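Local structure of protein 1A (Cricket paralysis virus, 6C3R) at residues Q10-A15 and F112-L117. The protein suppresses antiviral RNA interference in insect cells by inactivating host AGO2 and recruiting a cellular ubiquitin ligase complex that promotes AGO2 degradation. Numbering follows the deposited sequence.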
ATOM      1  N   GLN A  10      19.239  -5.398 -24.057  1.00 59.91           N
ATOM      2  CA  GLN A  10      19.979  -4.692 -22.991  1.00 62.04           C
ATOM      3  C   GLN A  10      20.922  -3.653 -23.578  1.00 63.20           C
ATOM      4  O   GLN A  10      21.249  -2.653 -22.940  1.00 63.30           O
ATOM      5  CB  GLN A  10      20.785  -5.689 -22.151  1.00 63.95           C
ATOM      6  CG  GLN A  10      21.066  -5.243 -20.723  1.00 66.59           C
ATOM      7  CD  GLN A  10      19.855  -5.345 -19.801  1.00 66.19           C
ATOM      8  OE1 GLN A  10      18.934  -6.131 -20.037  1.00 65.73           O
ATOM      9  NE2 GLN A  10      19.858  -4.544 -18.736  1.00 66.48           N
ATOM     10  N   GLU A  11      21.369  -3.933 -24.797  1.00 66.04           N
ATOM     11  CA  GLU A  11      22.176  -3.032 -25.593  1.00 67.28           C
ATOM     12  C   GLU A  11      21.267  -1.928 -26.109  1.00 64.30           C
ATOM     13  O   GLU A  11      21.638  -0.754 -26.103  1.00 66.03           O
ATOM     14  CB  GLU A  11      22.800  -3.822 -26.750  1.00 72.08           C
ATOM     15  CG  GLU A  11      24.046  -3.203 -27.367  1.00 78.45           C
ATOM     16  CD  GLU A  11      23.755  -2.027 -28.279  1.00 81.39           C
ATOM     17  OE1 GLU A  11      22.659  -1.974 -28.893  1.00 83.01           O
ATOM     18  OE2 GLU A  11      24.642  -1.157 -28.380  1.00 84.61           O
ATOM     19  N   LEU A  12      20.080  -2.331 -26.560  1.00 60.77           N
ATOM     20  CA  LEU A  12      19.038  -1.426 -27.048  1.00 57.89           C
ATOM     21  C   LEU A  12      18.473  -0.494 -25.963  1.00 57.75           C
ATOM     22  O   LEU A  12      18.126   0.662 -26.241  1.00 58.84           O
ATOM     23  CB  LEU A  12      17.929  -2.250 -27.695  1.00 56.63           C
ATOM     24  CG  LEU A  12      16.970  -1.596 -28.684  1.00 57.84           C
ATOM     25  CD1 LEU A  12      17.690  -0.745 -29.719  1.00 59.64           C
ATOM     26  CD2 LEU A  12      16.153  -2.671 -29.383  1.00 56.79           C
ATOM     27  N   ILE A  13      18.399  -0.983 -24.729  1.00 56.31           N
ATOM     28  CA  ILE A  13      18.013  -0.150 -23.581  1.00 55.16           C
ATOM     29  C   ILE A  13      19.065   0.914 -23.324  1.00 55.45           C
ATOM     30  O   ILE A  13      18.729   2.048 -22.989  1.00 55.85           O
ATOM     31  CB  ILE A  13      17.774  -0.997 -22.293  1.00 54.80           C
ATOM     32  CG1 ILE A  13      16.447  -1.756 -22.409  1.00 54.05           C
ATOM     33  CG2 ILE A  13      17.726  -0.127 -21.033  1.00 55.44           C
ATOM     34  CD1 ILE A  13      16.319  -2.935 -21.475  1.00 53.64           C
ATOM     35  N   ALA A  14      20.332   0.529 -23.452  1.00 55.90           N
ATOM     36  CA  ALA A  14      21.441   1.446 -23.245  1.00 56.25           C
ATOM     37  C   ALA A  14      21.420   2.501 -24.329  1.00 56.64           C
ATOM     38  O   ALA A  14      21.438   3.697 -24.046  1.00 56.42           O
ATOM     39  CB  ALA A  14      22.762   0.696 -23.267  1.00 57.18           C
ATOM     40  N   ALA A  15      21.348   2.039 -25.571  1.00 57.10           N
ATOM     41  CA  ALA A  15      21.359   2.915 -26.730  1.00 57.43           C
ATOM     42  C   ALA A  15      20.208   3.913 -26.699  1.00 57.53           C
ATOM     43  O   ALA A  15      20.438   5.118 -26.640  1.00 58.68           O
ATOM     44  CB  ALA A  15      21.304   2.086 -28.005  1.00 57.92           C
ATOM     45  N   PHE A 112       9.341  -9.708 -26.141  1.00 31.52           N
ATOM     46  CA  PHE A 112       8.180  -8.872 -25.914  1.00 30.77           C
ATOM     47  C   PHE A 112       8.516  -7.385 -25.865  1.00 31.51           C
ATOM     48  O   PHE A 112       7.789  -6.553 -26.435  1.00 29.72           O
ATOM     49  CB  PHE A 112       7.527  -9.292 -24.602  1.00 30.27           C
ATOM     50  CG  PHE A 112       6.240  -8.602 -24.329  1.00 29.67           C
ATOM     51  CD1 PHE A 112       6.222  -7.367 -23.691  1.00 29.04           C
ATOM     52  CD2 PHE A 112       5.040  -9.189 -24.708  1.00 29.62           C
ATOM     53  CE1 PHE A 112       5.031  -6.726 -23.437  1.00 29.22           C
ATOM     54  CE2 PHE A 112       3.847  -8.548 -24.455  1.00 29.43           C
ATOM     55  CZ  PHE A 112       3.844  -7.315 -23.821  1.00 29.34           C
ATOM     56  N   PHE A 113       9.601  -7.067 -25.150  1.00 32.58           N
ATOM     57  CA  PHE A 113      10.148  -5.711 -25.103  1.00 34.40           C
ATOM     58  C   PHE A 113      10.448  -5.160 -26.485  1.00 35.06           C
ATOM     59  O   PHE A 113      10.114  -4.028 -26.780  1.00 33.83           O
ATOM     60  CB  PHE A 113      11.410  -5.665 -24.250  1.00 35.69           C
ATOM     61  CG  PHE A 113      12.165  -4.366 -24.359  1.00 37.32           C
ATOM     62  CD1 PHE A 113      11.605  -3.181 -23.890  1.00 37.29           C
ATOM     63  CD2 PHE A 113      13.433  -4.317 -24.946  1.00 37.77           C
ATOM     64  CE1 PHE A 113      12.303  -1.980 -23.985  1.00 37.80           C
ATOM     65  CE2 PHE A 113      14.135  -3.117 -25.032  1.00 38.17           C
ATOM     66  CZ  PHE A 113      13.570  -1.949 -24.556  1.00 37.87           C
ATOM     67  N   MET A 114      11.038  -5.992 -27.333  1.00 37.41           N
ATOM     68  CA  MET A 114      11.431  -5.578 -28.663  1.00 39.43           C
ATOM     69  C   MET A 114      10.338  -5.666 -29.707  1.00 38.90           C
ATOM     70  O   MET A 114      10.467  -5.052 -30.754  1.00 39.56           O
ATOM     71  CB  MET A 114      12.661  -6.359 -29.090  1.00 43.28           C
ATOM     72  CG  MET A 114      13.848  -6.042 -28.194  1.00 45.66           C
ATOM     73  SD  MET A 114      15.412  -6.671 -28.797  1.00 49.97           S
ATOM     74  CE  MET A 114      15.077  -8.431 -28.907  1.00 48.69           C
ATOM     75  N   ASP A 115       9.249  -6.381 -29.440  1.00 38.78           N
ATOM     76  CA  ASP A 115       8.023  -6.182 -30.237  1.00 38.90           C
ATOM     77  C   ASP A 115       7.225  -4.935 -29.849  1.00 38.14           C
ATOM     78  O   ASP A 115       6.259  -4.614 -30.527  1.00 38.79           O
ATOM     79  CB  ASP A 115       7.118  -7.417 -30.189  1.00 40.01           C
ATOM     80  CG  ASP A 115       7.747  -8.630 -30.872  1.00 41.30           C
ATOM     81  OD1 ASP A 115       8.645  -8.437 -31.704  1.00 42.40           O
ATOM     82  OD2 ASP A 115       7.352  -9.783 -30.585  1.00 42.48           O
ATOM     83  N   HIS A 116       7.613  -4.227 -28.780  1.00 37.94           N
ATOM     84  CA  HIS A 116       6.818  -3.118 -28.236  1.00 37.47           C
ATOM     85  C   HIS A 116       7.673  -1.924 -27.781  1.00 37.90           C
ATOM     86  O   HIS A 116       7.342  -1.250 -26.812  1.00 37.51           O
ATOM     87  CB  HIS A 116       5.927  -3.615 -27.088  1.00 36.89           C
ATOM     88  CG  HIS A 116       4.968  -4.696 -27.484  1.00 37.03           C
ATOM     89  ND1 HIS A 116       5.248  -6.039 -27.335  1.00 37.20           N
ATOM     90  CD2 HIS A 116       3.735  -4.632 -28.035  1.00 37.20           C
ATOM     91  CE1 HIS A 116       4.226  -6.751 -27.765  1.00 37.05           C
ATOM     92  NE2 HIS A 116       3.288  -5.920 -28.181  1.00 37.21           N
ATOM     93  N   LEU A 117       8.719  -1.618 -28.540  1.00 38.50           N
ATOM     94  CA  LEU A 117       9.644  -0.532 -28.196  1.00 39.49           C
ATOM     95  C   LEU A 117       8.967   0.830 -28.014  1.00 39.84           C
ATOM     96  O   LEU A 117       9.194   1.528 -27.036  1.00 39.13           O
ATOM     97  CB  LEU A 117      10.731  -0.422 -29.267  1.00 40.43           C
ATOM     98  CG  LEU A 117      11.667  -1.629 -29.370  1.00 40.09           C
ATOM     99  CD1 LEU A 117      12.439  -1.561 -30.668  1.00 41.36           C
ATOM    100  CD2 LEU A 117      12.625  -1.708 -28.191  1.00 39.61           C
TER
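Ile13 and Phe113 make the buried half of this apolar contact, which fastens an N-terminal helix to the body of a small domain. CG1 of Ile13 lies 3.6 Å from CZ of Phe113, meeting the ring obliquely beside its CE2 corner. With CG anti to the backbone N (chi1 169°), the ring of Phe113 is placed against Ile13, and CD2 of Leu117 lies over one face of that ring, 3.7 Å from its plane and near the perimeter. The same methyl, Leu117 CD2, reaches 3.8 Å from CD2 of Leu12, linking the ring to a side partly open to solvent. There the two leucines cross at about a right angle, and Met114 brings its sulfur, SD, to 4.1 Å from CD2 of Leu12. Behind, ND1 of His116 donates to Phe112 O in the carbonyl plane at 2.7 Å, tying the N-cap of helix 117-123 to the Phe112 backbone. Leu12 ends the BC-box, through which the viral E3 ligase is assembled; Ala9 and Glu5 of that element also meet Met114. Phe17 and Phe120 extend the aromatic cluster around Phe113, while Val30 touches Ile13 and Phe113, placing helix 2-16 against strand 26-30, which pairs in parallel with strand 104-108.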